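Local coordinates for nisin biosynthesis protein NisC (Lactococcus lactis subsp. lactis, PDB 2G0D) that catalyses the cyclisation steps of nisin biosynthesis, forming the thioether (lanthionine-type) rings of this lantibiotic with the help of a bound zinc ion, at residues A[273-276]-A[281-284]; A[306-311]-A[332-337]; A[313-318]-A[325-330]. All blocks are in the same frame, centred on the assembly; numbering follows the deposited sequence.

Contact 1: residues A[273-276]-A[281-284]; sequences IRDA and GPGI
Ala276 and Gly283 are joined by the direct backbone hydrogen bond of this contact, Gly283 N donating to Ala276 O at 3.2 Å. The donor stands 23° out of the carbonyl plane and the N-H...O angle is 147°, so the bond is bent. It uses an N-H of the first turn of helix 281-294, which has no acceptor within the helix itself.

A water supplies the second polar link. It donates to Arg274 O and to Asp275 OD1, and accepts from Gly281 N at 2.9 Å, so that the first N-H of the helix is satisfied although Asp275 OD1 itself lies 4.1 Å from that nitrogen. Glycine fits here, since a CB would be crowded by Pro282 CD and lie close to Asp275 OD1.

Pro282, whose missing N-H costs nothing in a first turn, brings CD close to a carbonyl oxygen, 3.3 Å from Ala276 O. Its ring packs across the Asp275 side chain at about a right angle, CD lying 3.8 Å from Asp275 CB.

Asp275 also forms a salt bridge with Arg314 and accepts from Leu316 N. With both carboxylate oxygens engaged and a helix N-terminus close by, its negative charge is probably stabilised, and the loop beside the zinc site is held against the helix start.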
ATOM      1  N   ILE A 273     -12.540  -5.701 -14.862  1.00 39.37           N
ATOM      2  CA  ILE A 273     -11.541  -6.123 -13.888  1.00 37.41           C
ATOM      3  C   ILE A 273     -10.206  -5.706 -14.503  1.00 37.12           C
ATOM      4  O   ILE A 273     -10.067  -5.701 -15.739  1.00 36.37           O
ATOM      5  CB  ILE A 273     -11.565  -7.653 -13.695  1.00 36.89           C
ATOM      6  CG1 ILE A 273     -12.952  -8.134 -13.232  1.00 35.55           C
ATOM      7  CG2 ILE A 273     -10.456  -8.110 -12.737  1.00 35.73           C
ATOM      8  CD1 ILE A 273     -13.164  -9.627 -13.468  1.00 32.03           C
ATOM      9  N   ARG A 274      -9.239  -5.346 -13.666  1.00 36.07           N
ATOM     10  CA  ARG A 274      -7.923  -4.997 -14.169  1.00 35.82           C
ATOM     11  C   ARG A 274      -6.839  -5.692 -13.354  1.00 34.72           C
ATOM     12  O   ARG A 274      -7.119  -6.180 -12.267  1.00 34.37           O
ATOM     13  CB  ARG A 274      -7.742  -3.480 -14.175  1.00 36.49           C
ATOM     14  CG  ARG A 274      -7.321  -2.893 -12.837  1.00 38.47           C
ATOM     15  CD  ARG A 274      -7.356  -1.383 -12.880  1.00 42.21           C
ATOM     16  NE  ARG A 274      -6.506  -0.830 -13.936  1.00 42.94           N
ATOM     17  CZ  ARG A 274      -6.583   0.428 -14.362  1.00 43.42           C
ATOM     18  NH1 ARG A 274      -7.461   1.257 -13.808  1.00 41.65           N
ATOM     19  NH2 ARG A 274      -5.786   0.859 -15.332  1.00 42.53           N
ATOM     20  N   ASP A 275      -5.617  -5.761 -13.891  1.00 33.75           N
ATOM     21  CA  ASP A 275      -4.481  -6.287 -13.125  1.00 32.70           C
ATOM     22  C   ASP A 275      -3.712  -5.114 -12.570  1.00 32.04           C
ATOM     23  O   ASP A 275      -3.059  -4.374 -13.314  1.00 31.42           O
ATOM     24  CB  ASP A 275      -3.574  -7.181 -13.976  1.00 32.25           C
ATOM     25  CG  ASP A 275      -4.240  -8.503 -14.360  1.00 33.80           C
ATOM     26  OD1 ASP A 275      -4.772  -9.192 -13.455  1.00 35.00           O
ATOM     27  OD2 ASP A 275      -4.213  -8.850 -15.568  1.00 31.60           O
ATOM     28  N   ALA A 276      -3.833  -4.934 -11.258  1.00 31.77           N
ATOM     29  CA  ALA A 276      -3.250  -3.790 -10.555  1.00 31.34           C
ATOM     30  C   ALA A 276      -2.847  -4.159  -9.142  1.00 30.83           C
ATOM     31  O   ALA A 276      -3.259  -5.187  -8.600  1.00 30.76           O
ATOM     32  CB  ALA A 276      -4.235  -2.582 -10.530  1.00 30.92           C
ATOM     33  N   GLY A 281      -5.613  -9.273  -9.452  1.00 30.20           N
ATOM     34  CA  GLY A 281      -4.630 -10.332  -9.218  1.00 30.60           C
ATOM     35  C   GLY A 281      -3.296  -9.950  -8.595  1.00 30.12           C
ATOM     36  O   GLY A 281      -2.890 -10.578  -7.647  1.00 30.55           O
ATOM     37  N   PRO A 282      -2.597  -8.935  -9.140  1.00 30.54           N
ATOM     38  CA  PRO A 282      -1.270  -8.623  -8.554  1.00 30.30           C
ATOM     39  C   PRO A 282      -1.307  -8.319  -7.066  1.00 29.80           C
ATOM     40  O   PRO A 282      -0.521  -8.887  -6.324  1.00 30.41           O
ATOM     41  CB  PRO A 282      -0.791  -7.414  -9.368  1.00 29.29           C
ATOM     42  CG  PRO A 282      -1.534  -7.612 -10.739  1.00 29.91           C
ATOM     43  CD  PRO A 282      -2.901  -8.051 -10.291  1.00 29.68           C
ATOM     44  N   GLY A 283      -2.227  -7.475  -6.629  1.00 30.24           N
ATOM     45  CA  GLY A 283      -2.360  -7.183  -5.190  1.00 29.99           C
ATOM     46  C   GLY A 283      -2.889  -8.361  -4.393  1.00 29.59           C
ATOM     47  O   GLY A 283      -2.426  -8.634  -3.294  1.00 28.72           O
ATOM     48  N   ILE A 284      -3.881  -9.054  -4.948  1.00 30.17           N
ATOM     49  CA  ILE A 284      -4.441 -10.258  -4.323  1.00 29.11           C
ATOM     50  C   ILE A 284      -3.357 -11.334  -4.126  1.00 29.54           C
ATOM     51  O   ILE A 284      -3.384 -12.047  -3.127  1.00 29.99           O
ATOM     52  CB  ILE A 284      -5.677 -10.780  -5.122  1.00 29.95           C
ATOM     53  CG1 ILE A 284      -6.871  -9.824  -4.945  1.00 27.32           C
ATOM     54  CG2 ILE A 284      -6.035 -12.233  -4.745  1.00 27.61           C
ATOM     55  CD1 ILE A 284      -7.891  -9.903  -6.067  1.00 27.31           C
TER
HETATM   56  O   HOH W   1      -7.024  -8.859 -11.912  1.00 31.03           O

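Contact 2: residues A[306-311]-A[332-337]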
ATOM      1  N   LYS A 306       1.302 -18.411  -9.091  1.00 32.58           N
ATOM      2  CA  LYS A 306       0.479 -18.697 -10.260  1.00 33.88           C
ATOM      3  C   LYS A 306      -0.421 -17.494 -10.559  1.00 32.75           C
ATOM      4  O   LYS A 306      -0.538 -17.093 -11.708  1.00 33.17           O
ATOM      5  CB  LYS A 306      -0.349 -19.984 -10.048  1.00 34.03           C
ATOM      6  CG  LYS A 306       0.481 -21.280 -10.022  1.00 36.13           C
ATOM      7  CD  LYS A 306      -0.435 -22.502 -10.119  1.00 35.35           C
ATOM      8  CE  LYS A 306       0.263 -23.822  -9.834  1.00 38.65           C
ATOM      9  NZ  LYS A 306       1.689 -23.901 -10.275  1.00 40.64           N
ATOM     10  N   ILE A 307      -1.026 -16.925  -9.516  1.00 32.55           N
ATOM     11  CA  ILE A 307      -1.879 -15.737  -9.627  1.00 32.81           C
ATOM     12  C   ILE A 307      -1.109 -14.547 -10.226  1.00 33.09           C
ATOM     13  O   ILE A 307      -1.613 -13.861 -11.110  1.00 32.78           O
ATOM     14  CB  ILE A 307      -2.435 -15.282  -8.252  1.00 33.05           C
ATOM     15  CG1 ILE A 307      -3.383 -16.333  -7.650  1.00 33.33           C
ATOM     16  CG2 ILE A 307      -3.200 -13.931  -8.381  1.00 32.78           C
ATOM     17  CD1 ILE A 307      -3.760 -16.000  -6.176  1.00 32.67           C
ATOM     18  N   LEU A 308       0.106 -14.298  -9.736  1.00 32.66           N
ATOM     19  CA  LEU A 308       0.852 -13.136 -10.199  1.00 32.42           C
ATOM     20  C   LEU A 308       1.308 -13.386 -11.636  1.00 32.56           C
ATOM     21  O   LEU A 308       1.296 -12.486 -12.470  1.00 32.55           O
ATOM     22  CB  LEU A 308       2.063 -12.846  -9.294  1.00 32.24           C
ATOM     23  CG  LEU A 308       2.945 -11.648  -9.722  1.00 32.47           C
ATOM     24  CD1 LEU A 308       2.111 -10.362  -9.873  1.00 30.53           C
ATOM     25  CD2 LEU A 308       4.118 -11.446  -8.762  1.00 30.98           C
ATOM     26  N   GLU A 309       1.713 -14.619 -11.900  1.00 32.40           N
ATOM     27  CA  GLU A 309       2.256 -14.993 -13.201  1.00 33.83           C
ATOM     28  C   GLU A 309       1.174 -14.840 -14.271  1.00 32.55           C
ATOM     29  O   GLU A 309       1.448 -14.335 -15.358  1.00 32.63           O
ATOM     30  CB  GLU A 309       2.821 -16.411 -13.150  1.00 32.35           C
ATOM     31  CG  GLU A 309       3.779 -16.726 -14.247  1.00 37.87           C
ATOM     32  CD  GLU A 309       4.405 -18.128 -14.133  1.00 38.34           C
ATOM     33  OE1 GLU A 309       3.946 -18.970 -13.305  1.00 44.10           O
ATOM     34  OE2 GLU A 309       5.377 -18.367 -14.882  1.00 44.78           O
ATOM     35  N   SER A 310      -0.052 -15.224 -13.919  1.00 31.61           N
ATOM     36  CA  SER A 310      -1.219 -15.053 -14.776  1.00 31.62           C
ATOM     37  C   SER A 310      -1.426 -13.600 -15.125  1.00 31.43           C
ATOM     38  O   SER A 310      -1.727 -13.275 -16.270  1.00 31.47           O
ATOM     39  CB  SER A 310      -2.486 -15.554 -14.077  1.00 31.62           C
ATOM     40  OG  SER A 310      -3.521 -15.722 -15.015  1.00 31.39           O
ATOM     41  N   ALA A 311      -1.297 -12.739 -14.125  1.00 31.03           N
ATOM     42  CA  ALA A 311      -1.468 -11.297 -14.304  1.00 31.20           C
ATOM     43  C   ALA A 311      -0.336 -10.671 -15.114  1.00 31.43           C
ATOM     44  O   ALA A 311      -0.578  -9.803 -15.928  1.00 31.91           O
ATOM     45  CB  ALA A 311      -1.597 -10.615 -12.965  1.00 30.95           C
ATOM     46  N   GLU A 332       7.102  -4.146  -9.249  1.00 28.22           N
ATOM     47  CA  GLU A 332       7.611  -4.110  -7.895  1.00 27.81           C
ATOM     48  C   GLU A 332       7.132  -5.268  -7.018  1.00 27.98           C
ATOM     49  O   GLU A 332       7.850  -5.713  -6.093  1.00 26.32           O
ATOM     50  CB  GLU A 332       7.304  -2.765  -7.215  1.00 26.96           C
ATOM     51  CG  GLU A 332       8.130  -2.606  -5.932  1.00 28.92           C
ATOM     52  CD  GLU A 332       9.619  -2.359  -6.197  1.00 28.46           C
ATOM     53  OE1 GLU A 332       9.948  -1.949  -7.332  1.00 28.02           O
ATOM     54  OE2 GLU A 332      10.464  -2.543  -5.274  1.00 27.82           O
ATOM     55  N   ILE A 333       5.895  -5.698  -7.271  1.00 26.85           N
ATOM     56  CA  ILE A 333       5.380  -6.914  -6.659  1.00 27.10           C
ATOM     57  C   ILE A 333       6.184  -8.160  -7.077  1.00 28.16           C
ATOM     58  O   ILE A 333       6.522  -8.983  -6.219  1.00 28.82           O
ATOM     59  CB  ILE A 333       3.887  -7.101  -6.972  1.00 26.60           C
ATOM     60  CG1 ILE A 333       3.071  -5.963  -6.350  1.00 25.35           C
ATOM     61  CG2 ILE A 333       3.410  -8.449  -6.426  1.00 28.26           C
ATOM     62  CD1 ILE A 333       1.717  -5.721  -7.034  1.00 28.83           C
ATOM     63  N   CYS A 334       6.490  -8.299  -8.378  1.00 28.13           N
ATOM     64  CA  CYS A 334       7.352  -9.393  -8.846  1.00 28.61           C
ATOM     65  C   CYS A 334       8.717  -9.352  -8.167  1.00 28.78           C
ATOM     66  O   CYS A 334       9.298 -10.387  -7.852  1.00 30.19           O
ATOM     67  CB  CYS A 334       7.582  -9.317 -10.354  1.00 28.57           C
ATOM     68  SG  CYS A 334       6.099  -9.522 -11.359  1.00 28.28           S
ATOM     69  N   SER A 335       9.243  -8.155  -7.974  1.00 27.51           N
ATOM     70  CA  SER A 335      10.555  -8.019  -7.395  1.00 27.07           C
ATOM     71  C   SER A 335      10.511  -8.472  -5.914  1.00 26.27           C
ATOM     72  O   SER A 335      11.471  -9.079  -5.397  1.00 24.53           O
ATOM     73  CB  SER A 335      11.017  -6.574  -7.538  1.00 26.39           C
ATOM     74  OG  SER A 335      12.312  -6.425  -7.021  1.00 31.56           O
ATOM     75  N   LEU A 336       9.396  -8.178  -5.252  1.00 25.79           N
ATOM     76  CA  LEU A 336       9.182  -8.669  -3.898  1.00 27.51           C
ATOM     77  C   LEU A 336       9.052 -10.198  -3.824  1.00 27.50           C
ATOM     78  O   LEU A 336       9.710 -10.819  -2.988  1.00 28.53           O
ATOM     79  CB  LEU A 336       8.007  -7.971  -3.182  1.00 27.04           C
ATOM     80  CG  LEU A 336       7.874  -8.721  -1.859  1.00 29.75           C
ATOM     81  CD1 LEU A 336       8.667  -8.082  -0.711  1.00 25.87           C
ATOM     82  CD2 LEU A 336       6.449  -9.004  -1.487  1.00 32.42           C
ATOM     83  N   PHE A 337       8.229 -10.800  -4.685  1.00 27.52           N
ATOM     84  CA  PHE A 337       8.214 -12.273  -4.827  1.00 28.31           C
ATOM     85  C   PHE A 337       9.604 -12.899  -4.980  1.00 28.96           C
ATOM     86  O   PHE A 337       9.933 -13.877  -4.302  1.00 28.66           O
ATOM     87  CB  PHE A 337       7.362 -12.699  -6.007  1.00 28.10           C
ATOM     88  CG  PHE A 337       5.924 -12.888  -5.685  1.00 29.94           C
ATOM     89  CD1 PHE A 337       5.098 -11.792  -5.401  1.00 30.20           C
ATOM     90  CD2 PHE A 337       5.370 -14.176  -5.682  1.00 29.81           C
ATOM     91  CE1 PHE A 337       3.745 -11.985  -5.107  1.00 30.35           C
ATOM     92  CE2 PHE A 337       4.030 -14.374  -5.399  1.00 30.40           C
ATOM     93  CZ  PHE A 337       3.209 -13.283  -5.121  1.00 30.05           C
TER
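Leu308 reaches across from helix 298-314 to the Phe337 ring of helix 327-341, joining two helices of the alpha toroid of this lantibiotic cyclase. The local axes are 11.2 Å apart and run roughly antiparallel, at 146°, a separation wide enough that large side chains must span it.

Leu308 does so from one side. Its CG is anti to the backbone N (chi1 179°), which carries the branched end out toward the facing helix, and its CD2 methyl is the meeting point of three residues. Leu308 and Phe337 extend toward each other from opposite directions, and CD2 settles over one ring face, 3.8 Å from the ring centroid and 21° off the normal: a CH-pi contact displaced toward the rim.

Ile333, one helical turn before Phe337, meets the same methyl obliquely: Ile333 CG2 lies 3.9 Å from Leu308 CD2. Leucine suits this place because its forked end can touch several neighbours while remaining wholly apolar; the flat phenylalanine offers a broad surface, and the beta-branched isoleucine turns its CG2 methyl, anti to the backbone N, to the leucine. Around this core, Phe337 also packs on Ala304 and on Ser285 of helix 281-294.

Cys334 completes the setting for the leucine: its SG lies 3.8 Å from Leu308 CD2 and 4.1 Å from Leu308 CG.

Contact 3: residues A[313-318]-A[325-330]; sequences QRKLGI and HGYSGL. With ZN (zinc ion), chain B.
Ile318 packs closely against the start of helix 327-341, where its CD1 methyl rests on the backbone of the N-cap residue, 3.4 Å from Gly326 C. The branches let one side chain reach several neighbours: Ile318 CG2, anti to the backbone N, is 3.9 Å from Tyr327 CB, while CD1, besides touching Gly326, lies 4.2 Å from Leu330 CD1. The isoleucine crosses the Tyr327 side chain at about a right angle.

The Lys315 side is instead a partly exposed margin with a single aliphatic approach. Lys315 leaves the end of helix 298-314 with positive phi (54°) and opens a type II beta turn to Ile318, with Gly317 taking the other positive-phi position. In Lys315, CG beside the backbone N (chi1 -44°) and an extended chi2 bring CD obliquely to the tyrosine ring, 3.4 Å from Tyr327 CE1. Bends at chi3 and chi4 then turn the ammonium NZ, which hydrogen-bonds to Met312 O, so the aliphatic part does the packing.

Next to the cap, His325 binds the zinc ion through ND1 at 2.1 Å; Cys278, Cys324 and a water, 2.2 Å from the metal, are the other ligands. The contact packs the turn that follows helix 298-314 against the start of helix 327-341, with helix 347-355 packing on Tyr327 through Tyr349 and Phe353.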
ATOM      1  N   GLN A 313       1.456 -12.249 -17.449  1.00 33.78           N
ATOM      2  CA  GLN A 313       1.144 -12.692 -18.798  1.00 34.77           C
ATOM      3  C   GLN A 313       0.051 -11.846 -19.434  1.00 33.81           C
ATOM      4  O   GLN A 313       0.141 -11.543 -20.620  1.00 33.97           O
ATOM      5  CB  GLN A 313       0.733 -14.170 -18.803  1.00 33.92           C
ATOM      6  CG  GLN A 313       1.898 -15.143 -18.602  1.00 36.20           C
ATOM      7  CD  GLN A 313       1.451 -16.549 -18.183  1.00 37.31           C
ATOM      8  OE1 GLN A 313       0.250 -16.825 -18.091  1.00 42.82           O
ATOM      9  NE2 GLN A 313       2.416 -17.437 -17.914  1.00 37.96           N
ATOM     10  N   ARG A 314      -0.953 -11.471 -18.633  1.00 33.46           N
ATOM     11  CA  ARG A 314      -2.216 -10.859 -19.112  1.00 33.06           C
ATOM     12  C   ARG A 314      -2.212  -9.313 -19.157  1.00 33.42           C
ATOM     13  O   ARG A 314      -2.574  -8.718 -20.166  1.00 33.31           O
ATOM     14  CB  ARG A 314      -3.382 -11.365 -18.238  1.00 32.70           C
ATOM     15  CG  ARG A 314      -4.799 -10.951 -18.666  1.00 31.94           C
ATOM     16  CD  ARG A 314      -5.854 -11.494 -17.708  1.00 31.20           C
ATOM     17  NE  ARG A 314      -5.461 -11.251 -16.314  1.00 31.49           N
ATOM     18  CZ  ARG A 314      -5.168 -12.209 -15.429  1.00 30.22           C
ATOM     19  NH1 ARG A 314      -5.264 -13.509 -15.742  1.00 28.02           N
ATOM     20  NH2 ARG A 314      -4.812 -11.863 -14.222  1.00 28.67           N
ATOM     21  N   LYS A 315      -1.799  -8.681 -18.055  1.00 33.39           N
ATOM     22  CA  LYS A 315      -1.739  -7.219 -17.920  1.00 33.61           C
ATOM     23  C   LYS A 315      -3.080  -6.550 -18.235  1.00 33.33           C
ATOM     24  O   LYS A 315      -3.140  -5.540 -18.915  1.00 33.12           O
ATOM     25  CB  LYS A 315      -0.610  -6.591 -18.765  1.00 33.57           C
ATOM     26  CG  LYS A 315       0.727  -7.301 -18.709  1.00 35.33           C
ATOM     27  CD  LYS A 315       1.814  -6.449 -19.306  1.00 36.62           C
ATOM     28  CE  LYS A 315       2.603  -7.185 -20.331  1.00 36.91           C
ATOM     29  NZ  LYS A 315       3.283  -8.387 -19.821  1.00 39.18           N
ATOM     30  N   LEU A 316      -4.149  -7.106 -17.691  1.00 33.54           N
ATOM     31  CA  LEU A 316      -5.489  -6.604 -17.934  1.00 33.62           C
ATOM     32  C   LEU A 316      -5.651  -5.160 -17.461  1.00 33.74           C
ATOM     33  O   LEU A 316      -5.320  -4.823 -16.318  1.00 34.65           O
ATOM     34  CB  LEU A 316      -6.477  -7.530 -17.232  1.00 32.97           C
ATOM     35  CG  LEU A 316      -7.949  -7.479 -17.580  1.00 32.97           C
ATOM     36  CD1 LEU A 316      -8.214  -7.873 -19.050  1.00 32.03           C
ATOM     37  CD2 LEU A 316      -8.692  -8.362 -16.588  1.00 30.67           C
ATOM     38  N   GLY A 317      -6.117  -4.306 -18.369  1.00 34.18           N
ATOM     39  CA  GLY A 317      -6.312  -2.873 -18.125  1.00 33.63           C
ATOM     40  C   GLY A 317      -5.065  -2.014 -17.948  1.00 34.23           C
ATOM     41  O   GLY A 317      -5.163  -0.845 -17.519  1.00 34.28           O
ATOM     42  N   ILE A 318      -3.879  -2.544 -18.249  1.00 33.85           N
ATOM     43  CA  ILE A 318      -2.693  -1.731 -17.978  1.00 34.13           C
ATOM     44  C   ILE A 318      -2.557  -0.714 -19.116  1.00 34.27           C
ATOM     45  O   ILE A 318      -2.443  -1.121 -20.276  1.00 34.17           O
ATOM     46  CB  ILE A 318      -1.378  -2.575 -17.793  1.00 34.56           C
ATOM     47  CG1 ILE A 318      -1.352  -3.331 -16.458  1.00 33.17           C
ATOM     48  CG2 ILE A 318      -0.109  -1.690 -17.943  1.00 34.07           C
ATOM     49  CD1 ILE A 318      -1.091  -2.479 -15.203  1.00 34.48           C
ATOM     50  N   HIS A 325      -2.153   1.629 -10.215  1.00 29.21           N
ATOM     51  CA  HIS A 325      -2.795   0.664 -11.094  1.00 30.00           C
ATOM     52  C   HIS A 325      -2.100   0.617 -12.456  1.00 29.85           C
ATOM     53  O   HIS A 325      -2.743   0.440 -13.478  1.00 31.04           O
ATOM     54  CB  HIS A 325      -4.308   0.933 -11.225  1.00 29.52           C
ATOM     55  CG  HIS A 325      -4.678   2.385 -11.282  1.00 30.24           C
ATOM     56  ND1 HIS A 325      -5.005   3.116 -10.157  1.00 28.82           N
ATOM     57  CD2 HIS A 325      -4.788   3.240 -12.333  1.00 29.97           C
ATOM     58  CE1 HIS A 325      -5.315   4.354 -10.514  1.00 30.32           C
ATOM     59  NE2 HIS A 325      -5.196   4.453 -11.828  1.00 30.31           N
ATOM     60  N   GLY A 326      -0.776   0.782 -12.452  1.00 29.82           N
ATOM     61  CA  GLY A 326       0.020   0.687 -13.666  1.00 28.13           C
ATOM     62  C   GLY A 326       1.087  -0.395 -13.567  1.00 27.83           C
ATOM     63  O   GLY A 326       1.143  -1.176 -12.614  1.00 26.26           O
ATOM     64  N   TYR A 327       1.948  -0.423 -14.567  1.00 27.73           N
ATOM     65  CA  TYR A 327       2.894  -1.509 -14.712  1.00 27.74           C
ATOM     66  C   TYR A 327       4.067  -1.500 -13.696  1.00 27.65           C
ATOM     67  O   TYR A 327       4.590  -2.576 -13.342  1.00 27.27           O
ATOM     68  CB  TYR A 327       3.392  -1.553 -16.173  1.00 27.30           C
ATOM     69  CG  TYR A 327       4.005  -2.890 -16.534  1.00 27.37           C
ATOM     70  CD1 TYR A 327       3.274  -4.061 -16.427  1.00 28.10           C
ATOM     71  CD2 TYR A 327       5.332  -2.975 -16.951  1.00 28.68           C
ATOM     72  CE1 TYR A 327       3.834  -5.304 -16.760  1.00 27.80           C
ATOM     73  CE2 TYR A 327       5.903  -4.207 -17.269  1.00 29.17           C
ATOM     74  CZ  TYR A 327       5.147  -5.362 -17.169  1.00 26.51           C
ATOM     75  OH  TYR A 327       5.726  -6.573 -17.470  1.00 26.25           O
ATOM     76  N   SER A 328       4.493  -0.315 -13.227  1.00 26.89           N
ATOM     77  CA  SER A 328       5.568  -0.274 -12.219  1.00 27.02           C
ATOM     78  C   SER A 328       5.151  -0.975 -10.918  1.00 27.69           C
ATOM     79  O   SER A 328       5.975  -1.612 -10.235  1.00 28.00           O
ATOM     80  CB  SER A 328       6.065   1.157 -11.952  1.00 26.85           C
ATOM     81  OG  SER A 328       6.838   1.618 -13.056  1.00 26.38           O
ATOM     82  N   GLY A 329       3.862  -0.894 -10.578  1.00 27.99           N
ATOM     83  CA  GLY A 329       3.371  -1.584  -9.368  1.00 28.21           C
ATOM     84  C   GLY A 329       3.440  -3.090  -9.508  1.00 27.84           C
ATOM     85  O   GLY A 329       3.860  -3.762  -8.595  1.00 29.11           O
ATOM     86  N   LEU A 330       3.034  -3.619 -10.661  1.00 28.28           N
ATOM     87  CA  LEU A 330       3.142  -5.070 -10.983  1.00 27.40           C
ATOM     88  C   LEU A 330       4.591  -5.534 -10.896  1.00 27.99           C
ATOM     89  O   LEU A 330       4.920  -6.535 -10.267  1.00 28.90           O
ATOM     90  CB  LEU A 330       2.591  -5.297 -12.405  1.00 27.71           C
ATOM     91  CG  LEU A 330       1.104  -5.712 -12.498  1.00 27.66           C
ATOM     92  CD1 LEU A 330       0.195  -4.654 -11.894  1.00 24.72           C
ATOM     93  CD2 LEU A 330       0.656  -6.076 -13.931  1.00 25.72           C
TER
HETATM   94 ZN    ZN B 416      -5.081   2.308  -8.189  1.00 35.09          ZN
HETATM   95  O   HOH W   2      -6.752   3.414  -7.332  1.00 43.27           O

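Contacts 2 and 3 join the same two helices, 298-314 and 327-341: contact 3 at the connection between them, nearer the metal, and contact 2 further along their bodies, with centres about 10 Å apart. Contact 1 brings in helix 281-294 and the loop before it. Its centre is about 8 Å from that of contact 3, to which it is tied by a probable backbone hydrogen bond between Asp275 N and Leu316 O, 2.6 Å long. Toward contact 2 it is packing, for example Pro282 CG 3.7 Å from Ala311 CB. His325 in contact 3 binds zinc directly; the side chain of Ala276 in contact 1 is about 5 Å from the metal, that of Ile333 in contact 2 about 11 Å.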